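Local coordinates for protein EreC (PDB 6XCQ) that hydrolyses the lactone ring of macrolide antibiotics such as erythromycin, and so probably confers resistance on its bacterial host, at residues A[69-82]-A[342-354]. The protein carries 1 engineered substitution. Sequence-based numbering, arbitrary orientation.
Sequences AHFVAEFSLARASL and AFTHLGSTVPEMQ
F75 and F343 lead a buried, apolar helix-on-sheet packing in the alpha/beta core of the esterase, where the helix that follows strand 62-65 lies against the neighbouring parallel strand 338-345. Helix 73-82 runs at 140° to strand 342-345, their axes 9.6 Å apart at closest approach. The F343 ring lies against the helix: its CE2 meets A78 CB at 3.5 Å, R79 CG comes in obliquely, and the L82 side chain, which runs counter to that of F343, touches F343 CZ with its CD1. With chi1 at -71°, which sets CG opposite its own carbonyl carbon, F75 slides past F343 and presents CD1 to the edge of that ring. F75 CE1 also meets T344 O edge-on at 3.4 Å, while strand 423-427 packs V427 on F75 and V425 on F343. Beyond the turn, strand 349-354 packs on the loop before the helix. There V72 CG2 lies 3.6 Å from P351 CD, and the M353 chain crosses F71 at about a right angle, its CG at the ring edge. A69 CB and V350 CG2 are tightly packed at 3.4 Å. One water joins the two backbones, donating to H70 O at 2.8 Å and to P351 O at 2.7 Å.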
loop_
_atom_site.group_PDB
_atom_site.type_symbol
_atom_site.label_atom_id
_atom_site.label_comp_id
_atom_site.label_asym_id
_atom_site.label_seq_id
_atom_site.Cartn_x
_atom_site.Cartn_y
_atom_site.Cartn_z
ATOM N N ALA A 69 -9.833 -1.602 7.367
ATOM C CA ALA A 69 -8.933 -1.882 8.474
ATOM C C ALA A 69 -7.967 -2.955 8.024
ATOM O O ALA A 69 -8.329 -3.837 7.241
ATOM C CB ALA A 69 -9.698 -2.333 9.729
ATOM N N HIS A 70 -6.730 -2.861 8.491
ATOM C CA HIS A 70 -5.769 -3.901 8.174
ATOM C C HIS A 70 -6.137 -5.188 8.909
ATOM O O HIS A 70 -6.853 -5.170 9.919
ATOM C CB HIS A 70 -4.351 -3.469 8.571
ATOM C CG HIS A 70 -3.777 -2.371 7.721
ATOM N ND1 HIS A 70 -3.846 -2.375 6.345
ATOM C CD2 HIS A 70 -3.096 -1.248 8.058
ATOM C CE1 HIS A 70 -3.235 -1.303 5.869
ATOM N NE2 HIS A 70 -2.764 -0.607 6.889
ATOM N N PHE A 71 -5.653 -6.315 8.373
ATOM C CA PHE A 71 -5.637 -7.602 9.079
ATOM C C PHE A 71 -7.024 -8.227 9.217
ATOM O O PHE A 71 -7.279 -8.963 10.175
ATOM C CB PHE A 71 -4.983 -7.469 10.459
ATOM C CG PHE A 71 -3.670 -6.714 10.435
ATOM C CD1 PHE A 71 -2.625 -7.150 9.636
ATOM C CD2 PHE A 71 -3.493 -5.572 11.193
ATOM C CE1 PHE A 71 -1.405 -6.465 9.608
ATOM C CE2 PHE A 71 -2.281 -4.873 11.162
ATOM C CZ PHE A 71 -1.241 -5.326 10.367
ATOM N N VAL A 72 -7.910 -7.989 8.254
ATOM C CA VAL A 72 -9.291 -8.469 8.300
ATOM C C VAL A 72 -9.459 -9.591 7.286
ATOM O O VAL A 72 -9.119 -9.426 6.109
ATOM C CB VAL A 72 -10.287 -7.332 8.020
ATOM C CG1 VAL A 72 -11.685 -7.884 7.890
ATOM C CG2 VAL A 72 -10.219 -6.253 9.102
ATOM N N ALA A 73 -10.008 -10.728 7.736
ATOM C CA ALA A 73 -10.155 -11.891 6.861
ATOM C C ALA A 73 -11.104 -11.602 5.707
ATOM O O ALA A 73 -10.824 -11.958 4.556
ATOM C CB ALA A 73 -10.661 -13.094 7.664
ATOM N N GLU A 74 -12.254 -10.973 6.001
ATOM C CA GLU A 74 -13.233 -10.697 4.953
ATOM C C GLU A 74 -12.682 -9.757 3.891
ATOM O O GLU A 74 -13.058 -9.859 2.719
ATOM C CB GLU A 74 -14.509 -10.094 5.560
ATOM C CG GLU A 74 -15.350 -11.076 6.374
ATOM C CD GLU A 74 -14.899 -11.183 7.818
ATOM O OE1 GLU A 74 -13.845 -10.608 8.175
ATOM O OE2 GLU A 74 -15.602 -11.840 8.608
ATOM N N PHE A 75 -11.795 -8.832 4.270
ATOM C CA PHE A 75 -11.264 -7.931 3.261
ATOM C C PHE A 75 -10.291 -8.655 2.336
ATOM O O PHE A 75 -10.261 -8.360 1.141
ATOM C CB PHE A 75 -10.625 -6.702 3.922
ATOM C CG PHE A 75 -11.637 -5.762 4.551
ATOM C CD1 PHE A 75 -12.921 -5.666 4.044
ATOM C CD2 PHE A 75 -11.303 -4.990 5.649
ATOM C CE1 PHE A 75 -13.850 -4.801 4.612
ATOM C CE2 PHE A 75 -12.227 -4.133 6.230
ATOM C CZ PHE A 75 -13.495 -4.033 5.704
ATOM N N SER A 76 -9.536 -9.642 2.842
ATOM C CA SER A 76 -8.705 -10.432 1.931
ATOM C C SER A 76 -9.565 -11.243 0.973
ATOM O O SER A 76 -9.259 -11.320 -0.224
ATOM C CB SER A 76 -7.752 -11.343 2.707
ATOM O OG SER A 76 -6.800 -10.576 3.413
ATOM N N LEU A 77 -10.652 -11.830 1.473
ATOM C CA LEU A 77 -11.555 -12.575 0.603
ATOM C C LEU A 77 -12.115 -11.691 -0.506
ATOM O O LEU A 77 -12.106 -12.075 -1.683
ATOM C CB LEU A 77 -12.693 -13.186 1.426
ATOM C CG LEU A 77 -12.324 -14.481 2.141
ATOM C CD1 LEU A 77 -13.439 -14.907 3.103
ATOM C CD2 LEU A 77 -12.014 -15.592 1.127
ATOM N N ALA A 78 -12.629 -10.508 -0.143
ATOM C CA ALA A 78 -13.204 -9.618 -1.149
ATOM C C ALA A 78 -12.147 -9.144 -2.134
ATOM O O ALA A 78 -12.437 -8.969 -3.320
ATOM C CB ALA A 78 -13.882 -8.411 -0.491
ATOM N N ARG A 79 -10.919 -8.914 -1.661
ATOM C CA ARG A 79 -9.853 -8.509 -2.577
ATOM C C ARG A 79 -9.571 -9.597 -3.601
ATOM O O ARG A 79 -9.421 -9.311 -4.792
ATOM C CB ARG A 79 -8.579 -8.174 -1.808
ATOM C CG ARG A 79 -8.615 -6.823 -1.154
ATOM C CD ARG A 79 -7.361 -6.572 -0.360
ATOM N NE ARG A 79 -7.180 -5.141 -0.163
ATOM C CZ ARG A 79 -6.174 -4.599 0.507
ATOM N NH1 ARG A 79 -5.251 -5.374 1.064
ATOM N NH2 ARG A 79 -6.099 -3.278 0.621
ATOM N N ALA A 80 -9.503 -10.855 -3.156
ATOM C CA ALA A 80 -9.254 -11.944 -4.092
ATOM C C ALA A 80 -10.355 -12.020 -5.141
ATOM O O ALA A 80 -10.077 -12.212 -6.332
ATOM C CB ALA A 80 -9.128 -13.268 -3.342
ATOM N N SER A 81 -11.612 -11.851 -4.721
ATOM C CA SER A 81 -12.706 -11.888 -5.691
ATOM C C SER A 81 -12.593 -10.752 -6.704
ATOM O O SER A 81 -12.797 -10.953 -7.904
ATOM C CB SER A 81 -14.053 -11.824 -4.967
ATOM O OG SER A 81 -14.301 -13.052 -4.295
ATOM N N LEU A 82 -12.298 -9.542 -6.237
ATOM C CA LEU A 82 -12.245 -8.423 -7.162
ATOM C C LEU A 82 -10.989 -8.478 -8.031
ATOM O O LEU A 82 -10.995 -7.965 -9.151
ATOM C CB LEU A 82 -12.333 -7.115 -6.388
ATOM C CG LEU A 82 -13.785 -6.832 -5.993
ATOM C CD1 LEU A 82 -13.889 -5.765 -4.926
ATOM C CD2 LEU A 82 -14.561 -6.429 -7.236
ATOM N N ALA A 342 -13.307 1.704 -2.058
ATOM C CA ALA A 342 -13.195 1.523 -0.615
ATOM C C ALA A 342 -13.903 0.246 -0.172
ATOM O O ALA A 342 -14.901 -0.161 -0.767
ATOM C CB ALA A 342 -13.792 2.710 0.129
ATOM N N PHE A 343 -13.365 -0.394 0.871
ATOM C CA PHE A 343 -13.980 -1.561 1.508
ATOM C C PHE A 343 -14.361 -1.174 2.926
ATOM O O PHE A 343 -13.512 -0.671 3.670
ATOM C CB PHE A 343 -13.024 -2.761 1.600
ATOM C CG PHE A 343 -12.763 -3.475 0.319
ATOM C CD1 PHE A 343 -12.857 -2.831 -0.911
ATOM C CD2 PHE A 343 -12.342 -4.795 0.346
ATOM C CE1 PHE A 343 -12.566 -3.509 -2.103
ATOM C CE2 PHE A 343 -12.056 -5.476 -0.836
ATOM C CZ PHE A 343 -12.173 -4.828 -2.057
ATOM N N THR A 344 -15.602 -1.443 3.326
ATOM C CA THR A 344 -15.979 -1.229 4.715
ATOM C C THR A 344 -16.822 -2.421 5.184
ATOM O O THR A 344 -16.914 -3.441 4.500
ATOM C CB THR A 344 -16.674 0.127 4.893
ATOM O OG1 THR A 344 -16.807 0.393 6.297
ATOM C CG2 THR A 344 -18.043 0.147 4.211
ATOM N N HIS A 345 -17.414 -2.314 6.375
ATOM C CA HIS A 345 -18.055 -3.484 6.971
ATOM C C HIS A 345 -19.090 -3.056 7.995
ATOM O O HIS A 345 -19.071 -1.930 8.501
ATOM C CB HIS A 345 -17.024 -4.405 7.645
ATOM C CG HIS A 345 -16.426 -3.802 8.876
ATOM N ND1 HIS A 345 -16.961 -3.991 10.136
ATOM C CD2 HIS A 345 -15.364 -2.973 9.035
ATOM C CE1 HIS A 345 -16.242 -3.320 11.020
ATOM N NE2 HIS A 345 -15.269 -2.688 10.378
ATOM N N LEU A 346 -19.968 -4.004 8.334
ATOM C CA LEU A 346 -21.052 -3.786 9.285
ATOM C C LEU A 346 -20.825 -4.490 10.619
ATOM O O LEU A 346 -21.755 -4.572 11.431
ATOM C CB LEU A 346 -22.389 -4.240 8.681
ATOM C CG LEU A 346 -22.800 -3.640 7.340
ATOM C CD1 LEU A 346 -24.214 -4.081 6.979
ATOM C CD2 LEU A 346 -22.725 -2.113 7.372
ATOM N N GLY A 347 -19.614 -4.976 10.882
ATOM C CA GLY A 347 -19.359 -5.696 12.116
ATOM C C GLY A 347 -19.321 -4.783 13.326
ATOM O O GLY A 347 -19.111 -3.575 13.232
ATOM N N SER A 348 -19.534 -5.380 14.506
ATOM C CA SER A 348 -19.518 -4.594 15.731
ATOM C C SER A 348 -18.105 -4.373 16.241
ATOM O O SER A 348 -17.876 -3.440 17.014
ATOM C CB SER A 348 -20.360 -5.272 16.824
ATOM O OG SER A 348 -19.799 -6.527 17.166
ATOM N N THR A 349 -17.156 -5.193 15.807
ATOM C CA THR A 349 -15.766 -5.074 16.206
ATOM C C THR A 349 -14.884 -5.061 14.966
ATOM O O THR A 349 -15.313 -5.403 13.858
ATOM C CB THR A 349 -15.349 -6.227 17.129
ATOM O OG1 THR A 349 -15.443 -7.459 16.407
ATOM C CG2 THR A 349 -16.256 -6.310 18.369
ATOM N N VAL A 350 -13.627 -4.688 15.171
ATOM C CA VAL A 350 -12.654 -4.603 14.086
ATOM C C VAL A 350 -11.273 -4.811 14.696
ATOM O O VAL A 350 -11.051 -4.431 15.860
ATOM C CB VAL A 350 -12.790 -3.254 13.352
ATOM C CG1 VAL A 350 -12.330 -2.068 14.244
ATOM C CG2 VAL A 350 -12.074 -3.258 12.042
ATOM N N PRO A 351 -10.339 -5.457 13.998
ATOM C CA PRO A 351 -8.959 -5.485 14.495
ATOM C C PRO A 351 -8.382 -4.084 14.460
ATOM O O PRO A 351 -8.513 -3.362 13.468
ATOM C CB PRO A 351 -8.231 -6.420 13.517
ATOM C CG PRO A 351 -9.296 -7.082 12.713
ATOM C CD PRO A 351 -10.473 -6.175 12.717
ATOM N N GLU A 352 -7.760 -3.692 15.551
ATOM C CA GLU A 352 -7.149 -2.382 15.652
ATOM C C GLU A 352 -5.692 -2.556 16.052
ATOM O O GLU A 352 -5.320 -3.556 16.675
ATOM C CB GLU A 352 -7.907 -1.511 16.671
ATOM C CG GLU A 352 -7.345 -0.092 16.879
ATOM C CD GLU A 352 -7.361 0.751 15.616
ATOM O OE1 GLU A 352 -6.487 0.520 14.746
ATOM O OE2 GLU A 352 -8.242 1.646 15.501
ATOM N N MET A 353 -4.865 -1.592 15.672
ATOM C CA MET A 353 -3.481 -1.575 16.110
ATOM C C MET A 353 -3.378 -0.861 17.449
ATOM O O MET A 353 -3.875 0.257 17.608
ATOM C CB MET A 353 -2.601 -0.908 15.054
ATOM C CG MET A 353 -2.468 -1.780 13.804
ATOM S SD MET A 353 -1.677 -0.941 12.423
ATOM C CE MET A 353 -3.038 0.077 11.876
ATOM N N GLN A 354 -2.756 -1.520 18.415
ATOM C CA GLN A 354 -2.590 -0.970 19.752
ATOM C C GLN A 354 -1.157 -0.476 19.918
ATOM O O GLN A 354 -0.216 -1.277 19.896
ATOM C CB GLN A 354 -2.937 -2.017 20.805
ATOM C CG GLN A 354 -2.861 -1.468 22.216
ATOM C CD GLN A 354 -3.222 -2.502 23.244
ATOM O OE1 GLN A 354 -4.245 -2.387 23.915
ATOM N NE2 GLN A 354 -2.390 -3.537 23.367
HETATM O O HOH W 1 -6.407 -3.127 11.742
#